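Local coordinates for protein Mypaa.01249.c (Mycobacterium paratuberculosis, PDB 3RD5) that probably acts as an oxidoreductase of the short-chain dehydrogenase/reductase family, although its substrate and reaction have not been established, at residues E178-R181 and R182-A185; Q241-P244 and G245-V249; G118-A121 and L122-L126; P12-A15 and Q16-V19; L163-S166 and Q167-A171. All blocks are in the same frame, centred on the assembly; numbering follows the deposited sequence. Where two conformers were deposited one is given.

Contact 1: E178-R181 and R182-A185; sequences ELQR and RLTA
Arg182 reaches back along the surface of helix 161-185 to Glu178, and with Arg181 these residues form a salt-bridge network spaced i to i+3 and i to i+4 near the C-terminal end of that helix. Glu178 leaves the backbone with CG anti to its own N (chi1 177°) and then bends at chi2, which turns the carboxylate toward the two arginines. Arg181, bent at chi3, grips it side-on: NE lies 2.8 Å from Glu178 OE1, and NH2 lies 2.8 Å from Glu178 OE2. Arg182 instead runs extended from CG to NE and gives a single bond from NE to Glu178 OE2 at 3.0 Å. That oxygen therefore receives Arg181 on its syn side and Arg182 on its anti side, each tilted well out of the carboxylate plane and both from the same face of it; the plane itself stands 74° from the Arg182 guanidinium. Arg182 was modelled in two conformers, and its bond belongs to the one described; a cation-pi contact with Trp278 also holds it against helix 271-285.

Leu179 CG packs 4.0 Å from Leu183 CD1, while Leu179 also touches Ala192 of the neighbouring strand 191-195. Gln180 bends at chi2 and shares its amide between two partners: OE1 accepts from the backbone N of Ala192, tying the helix to the sheet, and NE2 donates to Thr184 OG1 at 3.1 Å, with that hydroxyl oxygen lying close to the amide plane.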
loop_
_atom_site.group_PDB
_atom_site.type_symbol
_atom_site.label_atom_id
_atom_site.label_comp_id
_atom_site.label_asym_id
_atom_site.label_seq_id
_atom_site.Cartn_x
_atom_site.Cartn_y
_atom_site.Cartn_z
ATOM N N GLU A 178 -5.026 -8.907 -9.056
ATOM C CA GLU A 178 -4.859 -10.350 -8.917
ATOM C C GLU A 178 -5.272 -10.815 -7.527
ATOM O O GLU A 178 -5.880 -11.867 -7.392
ATOM C CB GLU A 178 -3.452 -10.789 -9.282
ATOM C CG GLU A 178 -3.142 -12.266 -9.114
ATOM C CD GLU A 178 -3.844 -13.212 -10.037
ATOM O OE1 GLU A 178 -4.567 -12.772 -10.942
ATOM O OE2 GLU A 178 -3.613 -14.442 -9.833
ATOM N N LEU A 179 -4.986 -10.025 -6.507
ATOM C CA LEU A 179 -5.428 -10.365 -5.136
ATOM C C LEU A 179 -6.962 -10.448 -5.135
ATOM O O LEU A 179 -7.545 -11.406 -4.607
ATOM C CB LEU A 179 -4.949 -9.322 -4.115
ATOM C CG LEU A 179 -5.418 -9.545 -2.683
ATOM C CD1 LEU A 179 -5.091 -10.950 -2.136
ATOM C CD2 LEU A 179 -4.811 -8.487 -1.773
ATOM N N GLN A 180 -7.654 -9.470 -5.732
ATOM C CA GLN A 180 -9.100 -9.539 -5.748
ATOM C C GLN A 180 -9.593 -10.767 -6.500
ATOM O O GLN A 180 -10.539 -11.430 -6.058
ATOM C CB GLN A 180 -9.710 -8.258 -6.320
ATOM C CG GLN A 180 -11.249 -8.286 -6.244
ATOM C CD GLN A 180 -11.738 -8.355 -4.827
ATOM O OE1 GLN A 180 -11.501 -7.457 -4.042
ATOM N NE2 GLN A 180 -12.470 -9.421 -4.488
ATOM N N ARG A 181 -8.961 -11.084 -7.633
ATOM C CA ARG A 181 -9.370 -12.286 -8.407
ATOM C C ARG A 181 -9.267 -13.529 -7.520
ATOM O O ARG A 181 -10.191 -14.374 -7.520
ATOM C CB ARG A 181 -8.533 -12.449 -9.646
ATOM C CG ARG A 181 -9.029 -13.533 -10.577
ATOM C CD ARG A 181 -8.059 -13.780 -11.708
ATOM N NE ARG A 181 -6.841 -14.438 -11.280
ATOM C CZ ARG A 181 -6.741 -15.735 -10.983
ATOM N NH1 ARG A 181 -7.810 -16.549 -11.069
ATOM N NH2 ARG A 181 -5.569 -16.255 -10.619
ATOM N N ARG A 182 -8.188 -13.644 -6.769
ATOM C CA ARG A 182 -7.986 -14.789 -5.890
ATOM C C ARG A 182 -8.946 -14.827 -4.713
ATOM O O ARG A 182 -9.421 -15.902 -4.320
ATOM C CB ARG A 182 -6.536 -14.837 -5.449
ATOM C CG ARG A 182 -5.615 -15.318 -6.559
ATOM C CD ARG A 182 -4.169 -15.172 -6.153
ATOM N NE ARG A 182 -3.225 -15.719 -7.113
ATOM C CZ ARG A 182 -2.576 -16.880 -6.970
ATOM N NH1 ARG A 182 -2.760 -17.626 -5.922
ATOM N NH2 ARG A 182 -1.665 -17.252 -7.853
ATOM N N LEU A 183 -9.257 -13.660 -4.151
ATOM C CA LEU A 183 -10.197 -13.581 -3.038
ATOM C C LEU A 183 -11.560 -14.028 -3.509
ATOM O O LEU A 183 -12.235 -14.821 -2.833
ATOM C CB LEU A 183 -10.242 -12.151 -2.464
ATOM C CG LEU A 183 -9.008 -11.678 -1.703
ATOM C CD1 LEU A 183 -9.102 -10.194 -1.403
ATOM C CD2 LEU A 183 -8.811 -12.513 -0.393
ATOM N N THR A 184 -11.997 -13.538 -4.662
ATOM C CA THR A 184 -13.314 -13.919 -5.215
ATOM C C THR A 184 -13.355 -15.418 -5.495
ATOM O O THR A 184 -14.333 -16.092 -5.102
ATOM C CB THR A 184 -13.616 -13.101 -6.463
ATOM O OG1 THR A 184 -13.729 -11.705 -6.111
ATOM C CG2 THR A 184 -14.933 -13.571 -7.142
ATOM N N ALA A 185 -12.301 -15.957 -6.093
ATOM C CA ALA A 185 -12.261 -17.400 -6.373
ATOM C C ALA A 185 -12.297 -18.248 -5.112
ATOM O O ALA A 185 -12.854 -19.366 -5.152
ATOM C CB ALA A 185 -11.043 -17.728 -7.185
HETATM O O HOH W 1 -0.702 -16.279 -10.356
#

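Contact 2: Q241-P244 and G245-V249; sequences QDLP and GDSFV
Pro244 to Ser247 make a type II beta turn, with Gly245 extended and Asp246 at positive phi (64°), closed by a weak bond of 3.2 Å from Ser247 N to Pro244 O. The stronger closure comes from a side chain. Ser247 holds OG anti to its carbonyl carbon (chi1 -66°), which keeps the hydroxyl on the side of its own amide N, and both reach Pro244 O, the hydroxyl donating to it from OG at 2.7 Å. The hydroxyl arrives well bent from the C=O direction (131°) and somewhat off the carbonyl plane. From there it also lies against the proline ring, with Ser247 OG 3.5 Å from Pro244 CD, and near Leu243 CB at 3.8 Å.

This turn delivers the chain from helix 226-240 into strand 248-251, at the end of a beta-alpha-beta crossover that adds a parallel strand beside 191-195 in the Rossmann-type sheet. Its apolar side lies inward: Leu243 CD1 meets Val249 CG2 at 3.7 Å, the two side chains crossing at about a right angle, and both also pack on Tyr237 of the preceding helix. Asp246 turns its CB away from the preceding residues, and its carboxylate takes a salt bridge from Arg264 and a hydrogen bond with Ser177 OG. On the other side of the turn, Leu243 O accepts a hydrogen bond from Arg191 NH1.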
loop_
_atom_site.group_PDB
_atom_site.type_symbol
_atom_site.label_atom_id
_atom_site.label_comp_id
_atom_site.label_asym_id
_atom_site.label_seq_id
_atom_site.Cartn_x
_atom_site.Cartn_y
_atom_site.Cartn_z
ATOM N N GLN A 241 -15.191 3.326 2.507
ATOM C CA GLN A 241 -16.431 3.345 1.722
ATOM C C GLN A 241 -16.775 1.973 1.183
ATOM O O GLN A 241 -15.928 1.132 1.036
ATOM C CB GLN A 241 -16.311 4.352 0.581
ATOM C CG GLN A 241 -16.010 5.767 1.039
ATOM C CD GLN A 241 -16.998 6.315 2.055
ATOM O OE1 GLN A 241 -16.690 6.528 3.281
ATOM N NE2 GLN A 241 -18.221 6.535 1.587
ATOM N N ASP A 242 -18.055 1.777 0.854
ATOM C CA ASP A 242 -18.544 0.467 0.376
ATOM C C ASP A 242 -18.303 0.381 -1.119
ATOM O O ASP A 242 -19.169 0.743 -1.918
ATOM C CB ASP A 242 -20.041 0.293 0.689
ATOM C CG ASP A 242 -20.546 -1.068 0.324
ATOM O OD1 ASP A 242 -19.781 -1.945 -0.100
ATOM O OD2 ASP A 242 -21.780 -1.271 0.439
ATOM N N LEU A 243 -17.087 -0.009 -1.498
ATOM C CA LEU A 243 -16.612 -0.003 -2.884
ATOM C C LEU A 243 -16.499 -1.425 -3.410
ATOM O O LEU A 243 -16.130 -2.342 -2.652
ATOM C CB LEU A 243 -15.225 0.643 -2.971
ATOM C CG LEU A 243 -15.188 2.122 -2.617
ATOM C CD1 LEU A 243 -13.782 2.605 -2.270
ATOM C CD2 LEU A 243 -15.721 2.949 -3.807
ATOM N N PRO A 244 -16.779 -1.630 -4.707
ATOM C CA PRO A 244 -16.519 -2.929 -5.287
ATOM C C PRO A 244 -15.034 -3.305 -5.210
ATOM O O PRO A 244 -14.151 -2.457 -5.231
ATOM C CB PRO A 244 -16.906 -2.742 -6.759
ATOM C CG PRO A 244 -17.656 -1.521 -6.867
ATOM C CD PRO A 244 -17.339 -0.670 -5.657
ATOM N N GLY A 245 -14.771 -4.601 -5.105
ATOM C CA GLY A 245 -13.414 -5.101 -5.156
ATOM C C GLY A 245 -12.680 -4.643 -6.405
ATOM O O GLY A 245 -13.290 -4.446 -7.461
ATOM N N ASP A 246 -11.384 -4.388 -6.245
ATOM C CA ASP A 246 -10.530 -3.828 -7.309
ATOM C C ASP A 246 -10.914 -2.432 -7.755
ATOM O O ASP A 246 -10.599 -2.029 -8.876
ATOM C CB ASP A 246 -10.382 -4.792 -8.527
ATOM C CG ASP A 246 -9.182 -4.462 -9.413
ATOM O OD1 ASP A 246 -8.264 -3.823 -8.986
ATOM O OD2 ASP A 246 -9.258 -4.868 -10.603
ATOM N N SER A 247 -11.517 -1.643 -6.880
ATOM C CA SER A 247 -11.682 -0.224 -7.145
ATOM C C SER A 247 -10.373 0.491 -6.887
ATOM O O SER A 247 -9.629 0.105 -5.984
ATOM C CB SER A 247 -12.728 0.390 -6.233
ATOM O OG SER A 247 -14.024 -0.112 -6.470
ATOM N N PHE A 248 -10.105 1.542 -7.640
ATOM C CA PHE A 248 -8.945 2.419 -7.486
ATOM C C PHE A 248 -9.490 3.843 -7.270
ATOM O O PHE A 248 -10.287 4.295 -8.116
ATOM C CB PHE A 248 -8.149 2.390 -8.793
ATOM C CG PHE A 248 -6.836 3.144 -8.799
ATOM C CD1 PHE A 248 -6.084 3.356 -7.666
ATOM C CD2 PHE A 248 -6.339 3.610 -10.014
ATOM C CE1 PHE A 248 -4.805 3.975 -7.716
ATOM C CE2 PHE A 248 -5.081 4.210 -10.076
ATOM C CZ PHE A 248 -4.325 4.407 -8.944
ATOM N N VAL A 249 -9.126 4.479 -6.149
ATOM C CA VAL A 249 -9.684 5.755 -5.690
ATOM C C VAL A 249 -8.605 6.827 -5.816
ATOM O O VAL A 249 -7.439 6.632 -5.448
ATOM C CB VAL A 249 -10.097 5.640 -4.166
ATOM C CG1 VAL A 249 -10.478 7.027 -3.546
ATOM C CG2 VAL A 249 -11.299 4.616 -4.081
#

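Contact 3: G118-A121 and L122-L126; sequences GHFA and LTNLL
His119 O is gripped twice by Thr123, at 2.9 Å by the backbone N and at 2.8 Å by OG1, and the two donors reach it from opposite faces of the carbonyl plane. Thr123 can do this because OG1 sits anti to its carbonyl carbon, beside its own N (chi1 -57°), which folds the hydroxyl back over the preceding turn of the helix. The same hydroxyl bonds Asn92 ND2, so it links the helix to strand 87-92 as well as to its own backbone.

Another pair one residue along brings a polar group to an aromatic ring. Asn124 ND2 stands over one face of Phe120, displaced toward its CE2-CZ bond, 3.2 Å from Phe120 CE2 and 3.4 Å from Phe120 CZ. The amide plane is nearly perpendicular to the ring (83°), and ND2 has a hydrogen-bond partner of its own in Thr287 OG1. Leu122 CD2 approaches the edge of the His119 imidazole at 4.5 Å from His119 CD2; that imidazole is held by Thr22 OG1 at NE2 and by Asn115 O at ND1.

Helix 110-126, packed on the sheet of the Rossmann-type fold, thus meets different parts of it on different sides: Leu122 and Thr123 pack on Leu90 of strand 87-92, Ala121 and Leu125 on helix 74-82, and Phe120 on helix 271-285, where Trp278 meets its ring edge-to-face.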
loop_
_atom_site.group_PDB
_atom_site.type_symbol
_atom_site.label_atom_id
_atom_site.label_comp_id
_atom_site.label_asym_id
_atom_site.label_seq_id
_atom_site.Cartn_x
_atom_site.Cartn_y
_atom_site.Cartn_z
ATOM N N GLY A 118 7.799 -6.281 -0.406
ATOM C CA GLY A 118 7.624 -6.372 1.051
ATOM C C GLY A 118 6.130 -6.351 1.434
ATOM O O GLY A 118 5.715 -7.062 2.330
ATOM N N HIS A 119 5.357 -5.538 0.741
ATOM C CA HIS A 119 3.892 -5.487 0.900
ATOM C C HIS A 119 3.196 -6.773 0.460
ATOM O O HIS A 119 2.235 -7.227 1.078
ATOM C CB HIS A 119 3.303 -4.275 0.190
ATOM C CG HIS A 119 3.486 -2.986 0.943
ATOM N ND1 HIS A 119 3.851 -1.812 0.313
ATOM C CD2 HIS A 119 3.244 -2.667 2.240
ATOM C CE1 HIS A 119 3.857 -0.831 1.219
ATOM N NE2 HIS A 119 3.534 -1.334 2.413
ATOM N N PHE A 120 3.699 -7.378 -0.619
ATOM C CA PHE A 120 3.195 -8.660 -1.097
ATOM C C PHE A 120 3.341 -9.726 -0.012
ATOM O O PHE A 120 2.385 -10.450 0.304
ATOM C CB PHE A 120 3.978 -9.048 -2.353
ATOM C CG PHE A 120 3.558 -10.359 -2.972
ATOM C CD1 PHE A 120 2.553 -10.385 -3.911
ATOM C CD2 PHE A 120 4.137 -11.558 -2.591
ATOM C CE1 PHE A 120 2.128 -11.582 -4.483
ATOM C CE2 PHE A 120 3.716 -12.763 -3.161
ATOM C CZ PHE A 120 2.707 -12.779 -4.086
ATOM N N ALA A 121 4.537 -9.833 0.551
ATOM C CA ALA A 121 4.785 -10.787 1.607
ATOM C C ALA A 121 3.951 -10.494 2.832
ATOM O O ALA A 121 3.305 -11.399 3.411
ATOM C CB ALA A 121 6.291 -10.759 1.967
ATOM N N LEU A 122 3.901 -9.235 3.220
ATOM C CA LEU A 122 3.124 -8.831 4.401
ATOM C C LEU A 122 1.658 -9.234 4.249
ATOM O O LEU A 122 1.012 -9.762 5.192
ATOM C CB LEU A 122 3.221 -7.331 4.645
ATOM C CG LEU A 122 2.435 -6.774 5.822
ATOM C CD1 LEU A 122 2.946 -7.387 7.148
ATOM C CD2 LEU A 122 2.510 -5.233 5.832
ATOM N N THR A 123 1.096 -8.925 3.085
ATOM C CA THR A 123 -0.321 -9.193 2.830
ATOM C C THR A 123 -0.623 -10.697 2.863
ATOM O O THR A 123 -1.578 -11.142 3.532
ATOM C CB THR A 123 -0.773 -8.576 1.497
ATOM O OG1 THR A 123 -0.515 -7.172 1.500
ATOM C CG2 THR A 123 -2.292 -8.830 1.281
ATOM N N ASN A 124 0.220 -11.505 2.221
ATOM C CA ASN A 124 -0.037 -12.940 2.243
ATOM C C ASN A 124 0.057 -13.495 3.665
ATOM O O ASN A 124 -0.683 -14.425 4.003
ATOM C CB ASN A 124 0.959 -13.701 1.350
ATOM C CG ASN A 124 0.589 -13.662 -0.092
ATOM O OD1 ASN A 124 -0.604 -13.624 -0.445
ATOM N ND2 ASN A 124 1.631 -13.726 -0.966
ATOM N N LEU A 125 0.946 -12.961 4.480
ATOM C CA LEU A 125 1.106 -13.449 5.847
ATOM C C LEU A 125 -0.045 -13.007 6.760
ATOM O O LEU A 125 -0.435 -13.775 7.657
ATOM C CB LEU A 125 2.438 -12.989 6.410
ATOM C CG LEU A 125 3.667 -13.616 5.765
ATOM C CD1 LEU A 125 4.926 -12.841 6.121
ATOM C CD2 LEU A 125 3.800 -15.115 6.154
ATOM N N LEU A 126 -0.647 -11.846 6.517
ATOM C CA LEU A 126 -1.765 -11.356 7.342
ATOM C C LEU A 126 -3.152 -11.824 6.894
ATOM O O LEU A 126 -4.101 -11.826 7.688
ATOM C CB LEU A 126 -1.741 -9.841 7.421
ATOM C CG LEU A 126 -0.578 -9.233 8.184
ATOM C CD1 LEU A 126 -0.644 -7.670 8.175
ATOM C CD2 LEU A 126 -0.570 -9.736 9.637
#

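Contact 4: P12-A15 and Q16-V19; sequences PSFA and QRTV
Phe14 and Arg17 both hold CG beside their own backbone N (chi1 -83° and -55°), and a bend at chi3 of Arg17 then swings its guanidinium back to the phenyl ring. Arg17 NH1 comes 3.5 Å from Phe14 CE2, approaching obliquely, with the two planes 27° apart. A water bridges Arg17 and Ser13 over the ring: it sits above the centre of one face, accepts from Arg17 NH1 at 2.9 Å and donates to Ser13 O at 2.8 Å. The other terminal nitrogen, NH2, is engaged by Asp132 in a salt bridge, which would help to hold the guanidinium in place.

Two turns shape the backbone here. Ser13 OG accepts from Ala15 N at 3.1 Å in an ST turn, and Arg17 N bonds Phe14 O at 3.0 Å to close a type II beta turn, with Gln16 at positive phi. Val19 CG2 approaches Phe14 CD2 obliquely, at 4.1 Å, and both residues also pack on Leu36. The arrangement leads into strand 18-22, the first strand along the chain, an inner strand of the largely parallel sheet of this Rossmann-type fold, between strands 42-47 and 87-92.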
loop_
_atom_site.group_PDB
_atom_site.type_symbol
_atom_site.label_atom_id
_atom_site.label_comp_id
_atom_site.label_asym_id
_atom_site.label_seq_id
_atom_site.Cartn_x
_atom_site.Cartn_y
_atom_site.Cartn_z
ATOM N N PRO A 12 -16.692 7.590 8.593
ATOM C CA PRO A 12 -17.533 6.926 9.576
ATOM C C PRO A 12 -16.728 6.494 10.811
ATOM O O PRO A 12 -15.485 6.565 10.827
ATOM C CB PRO A 12 -18.052 5.708 8.823
ATOM C CG PRO A 12 -16.960 5.343 7.960
ATOM C CD PRO A 12 -16.346 6.674 7.487
ATOM N N SER A 13 -17.421 6.031 11.825
ATOM C CA SER A 13 -16.758 5.514 13.012
ATOM C C SER A 13 -15.934 4.265 12.674
ATOM O O SER A 13 -16.339 3.414 11.885
ATOM C CB SER A 13 -17.783 5.163 14.073
ATOM O OG SER A 13 -17.163 4.619 15.245
ATOM N N PHE A 14 -14.745 4.186 13.299
ATOM C CA PHE A 14 -13.910 2.989 13.292
ATOM C C PHE A 14 -13.790 2.398 14.708
ATOM O O PHE A 14 -12.850 1.615 14.965
ATOM C CB PHE A 14 -12.510 3.273 12.697
ATOM C CG PHE A 14 -12.473 3.221 11.183
ATOM C CD1 PHE A 14 -13.086 4.226 10.417
ATOM C CD2 PHE A 14 -11.842 2.157 10.506
ATOM C CE1 PHE A 14 -13.062 4.134 9.024
ATOM C CE2 PHE A 14 -11.828 2.112 9.135
ATOM C CZ PHE A 14 -12.470 3.088 8.413
ATOM N N ALA A 15 -14.732 2.704 15.602
ATOM C CA ALA A 15 -14.679 2.194 16.959
ATOM C C ALA A 15 -14.550 0.687 16.998
ATOM O O ALA A 15 -15.290 -0.011 16.303
ATOM C CB ALA A 15 -15.953 2.594 17.734
ATOM N N GLN A 16 -13.588 0.190 17.777
ATOM C CA GLN A 16 -13.376 -1.259 17.959
ATOM C C GLN A 16 -12.738 -1.971 16.762
ATOM O O GLN A 16 -12.684 -3.219 16.719
ATOM C CB GLN A 16 -14.664 -2.020 18.353
ATOM C CG GLN A 16 -15.401 -1.518 19.570
ATOM C CD GLN A 16 -14.656 -1.795 20.870
ATOM O OE1 GLN A 16 -13.623 -2.478 20.876
ATOM N NE2 GLN A 16 -15.175 -1.261 21.975
ATOM N N ARG A 17 -12.319 -1.210 15.762
ATOM C CA ARG A 17 -11.725 -1.791 14.562
ATOM C C ARG A 17 -10.214 -1.556 14.576
ATOM O O ARG A 17 -9.765 -0.525 15.018
ATOM C CB ARG A 17 -12.335 -1.217 13.273
ATOM C CG ARG A 17 -13.851 -1.361 13.227
ATOM C CD ARG A 17 -14.418 -0.915 11.876
ATOM N NE ARG A 17 -14.186 -2.008 10.960
ATOM C CZ ARG A 17 -13.982 -1.873 9.660
ATOM N NH1 ARG A 17 -14.028 -0.662 9.082
ATOM N NH2 ARG A 17 -13.766 -2.971 8.937
ATOM N N THR A 18 -9.447 -2.508 14.083
ATOM C CA THR A 18 -7.986 -2.452 14.063
ATOM C C THR A 18 -7.526 -2.247 12.636
ATOM O O THR A 18 -7.936 -2.951 11.694
ATOM C CB THR A 18 -7.375 -3.727 14.635
ATOM O OG1 THR A 18 -7.761 -3.855 16.026
ATOM C CG2 THR A 18 -5.827 -3.738 14.518
ATOM N N VAL A 19 -6.645 -1.257 12.452
ATOM C CA VAL A 19 -6.093 -0.898 11.150
ATOM C C VAL A 19 -4.580 -0.965 11.236
ATOM O O VAL A 19 -3.971 -0.267 12.060
ATOM C CB VAL A 19 -6.524 0.505 10.711
ATOM C CG1 VAL A 19 -5.945 0.819 9.326
ATOM C CG2 VAL A 19 -8.077 0.626 10.709
HETATM O O HOH W 2 -15.589 1.611 9.860
#

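Contact 5: L163-S166 and Q167-A171; sequences LAYS and QSKLA
The apolar part of the contact is a CH-pi interaction between Tyr165 and Lys169, the pair of the YxxxK signature of short-chain dehydrogenases, one turn apart on helix 161-185. Lys169 CG lies over one face of the phenol, 3.7 Å from the ring centroid and displaced somewhat toward the rim. Bends at chi2 and chi3 carry the rest of the lysine across that face, with Lys169 CE 3.7 Å from Tyr165 CE1 and Lys169 CD 3.6 Å from Tyr165 OH. Tyr165 directs CG anti to its backbone N (chi1 -170°), which brings one ring face against the lysine stem.

Among the hydrogen bonds, Tyr165 O takes two donors: Lys169 N at 2.9 Å and Ser168 OG at 2.8 Å. Ser168 places OG between its own N and carbonyl carbon (chi1 79°), close enough to the preceding turn to bond there, while the same hydroxyl also meets Asn115 ND2 of helix 110-126. Lys169 NZ is anchored by Asn172 OD1 and Val137 O.

A water bridge completes the polar set. The water donates to Ala164 O at 2.8 Å and accepts from Gln167 NE2 at 3.0 Å; the amide of Gln167 is further held by Asn148 N and Leu152 O.

The outcome is a lysine stem laid across one face of the phenol, consistent with the active-site arrangement of this family, where the YxxxK tyrosine and lysine usually serve catalysis.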
loop_
_atom_site.group_PDB
_atom_site.type_symbol
_atom_site.label_atom_id
_atom_site.label_comp_id
_atom_site.label_asym_id
_atom_site.label_seq_id
_atom_site.Cartn_x
_atom_site.Cartn_y
_atom_site.Cartn_z
ATOM N N LEU A 163 11.544 5.460 -13.624
ATOM C CA LEU A 163 10.908 4.266 -14.192
ATOM C C LEU A 163 10.919 3.071 -13.213
ATOM O O LEU A 163 10.039 2.209 -13.264
ATOM C CB LEU A 163 11.428 3.897 -15.597
ATOM C CG LEU A 163 11.022 4.846 -16.718
ATOM C CD1 LEU A 163 11.813 4.486 -18.014
ATOM C CD2 LEU A 163 9.511 4.803 -16.981
ATOM N N ALA A 164 11.887 3.034 -12.307
ATOM C CA ALA A 164 11.871 2.036 -11.225
ATOM C C ALA A 164 10.724 2.311 -10.245
ATOM O O ALA A 164 10.032 1.374 -9.801
ATOM C CB ALA A 164 13.248 1.962 -10.510
ATOM N N TYR A 165 10.489 3.586 -9.918
ATOM C CA TYR A 165 9.270 3.975 -9.186
ATOM C C TYR A 165 8.021 3.490 -9.932
ATOM O O TYR A 165 7.145 2.831 -9.365
ATOM C CB TYR A 165 9.211 5.478 -8.941
ATOM C CG TYR A 165 8.103 5.885 -7.976
ATOM C CD1 TYR A 165 8.031 5.350 -6.684
ATOM C CD2 TYR A 165 7.104 6.745 -8.371
ATOM C CE1 TYR A 165 7.018 5.705 -5.817
ATOM C CE2 TYR A 165 6.101 7.101 -7.521
ATOM C CZ TYR A 165 6.065 6.591 -6.241
ATOM O OH TYR A 165 4.997 6.945 -5.403
ATOM N N SER A 166 7.936 3.826 -11.199
ATOM C CA SER A 166 6.773 3.493 -12.006
ATOM C C SER A 166 6.527 2.001 -12.080
ATOM O O SER A 166 5.367 1.533 -12.007
ATOM C CB SER A 166 6.915 4.062 -13.413
ATOM O OG SER A 166 6.943 5.490 -13.420
ATOM N N GLN A 167 7.593 1.183 -12.198
ATOM C CA GLN A 167 7.400 -0.259 -12.211
ATOM C C GLN A 167 6.729 -0.700 -10.913
ATOM O O GLN A 167 5.824 -1.542 -10.920
ATOM C CB GLN A 167 8.729 -1.041 -12.420
ATOM C CG GLN A 167 8.500 -2.537 -12.568
ATOM C CD GLN A 167 9.771 -3.390 -12.655
ATOM O OE1 GLN A 167 9.891 -4.213 -13.582
ATOM N NE2 GLN A 167 10.623 -3.324 -11.633
ATOM N N SER A 168 7.206 -0.157 -9.793
ATOM C CA SER A 168 6.667 -0.539 -8.489
ATOM C C SER A 168 5.211 -0.123 -8.288
ATOM O O SER A 168 4.432 -0.846 -7.673
ATOM C CB SER A 168 7.567 -0.026 -7.342
ATOM O OG SER A 168 7.384 1.342 -7.045
ATOM N N LYS A 169 4.876 1.042 -8.817
ATOM C CA LYS A 169 3.501 1.600 -8.702
ATOM C C LYS A 169 2.506 0.879 -9.596
ATOM O O LYS A 169 1.341 0.663 -9.248
ATOM C CB LYS A 169 3.516 3.107 -8.857
ATOM C CG LYS A 169 4.313 3.827 -7.777
ATOM C CD LYS A 169 3.619 3.774 -6.428
ATOM C CE LYS A 169 4.422 3.132 -5.330
ATOM N NZ LYS A 169 3.584 3.037 -4.086
ATOM N N LEU A 170 2.958 0.450 -10.770
ATOM C CA LEU A 170 2.202 -0.446 -11.618
ATOM C C LEU A 170 2.014 -1.806 -10.931
ATOM O O LEU A 170 0.905 -2.351 -10.908
ATOM C CB LEU A 170 2.906 -0.577 -12.977
ATOM C CG LEU A 170 2.273 -1.605 -13.916
ATOM C CD1 LEU A 170 0.783 -1.333 -14.265
ATOM C CD2 LEU A 170 3.084 -1.741 -15.194
ATOM N N ALA A 171 3.078 -2.328 -10.327
ATOM C CA ALA A 171 2.986 -3.567 -9.562
ATOM C C ALA A 171 1.932 -3.503 -8.461
ATOM O O ALA A 171 1.162 -4.440 -8.262
ATOM C CB ALA A 171 4.349 -3.978 -8.999
HETATM O O HOH W 3 11.334 -1.071 -9.802
#

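How the contacts relate
Along the chain the order is contact 4, contact 3, contact 5, contact 1 and contact 2. Contacts 5 and 1 share helix 161-185, their centres 22 Å apart, so one helix carries both the YxxxK pair and a charged network near its C-terminal end. Contact 1 is a junction: Leu179 touches Thr123 of contact 3 on helix 110-126, and Gln180 touches Gly245 of contact 2. Contacts 2 and 4 reach the same sheet, through strands 248-251 and 18-22, and meet lightly where Gln241 approaches Pro12. Contacts 4 and 5, centres 31 Å apart, lie on opposite sides of the chain's centre, so the contacts span the Rossmann-type domain.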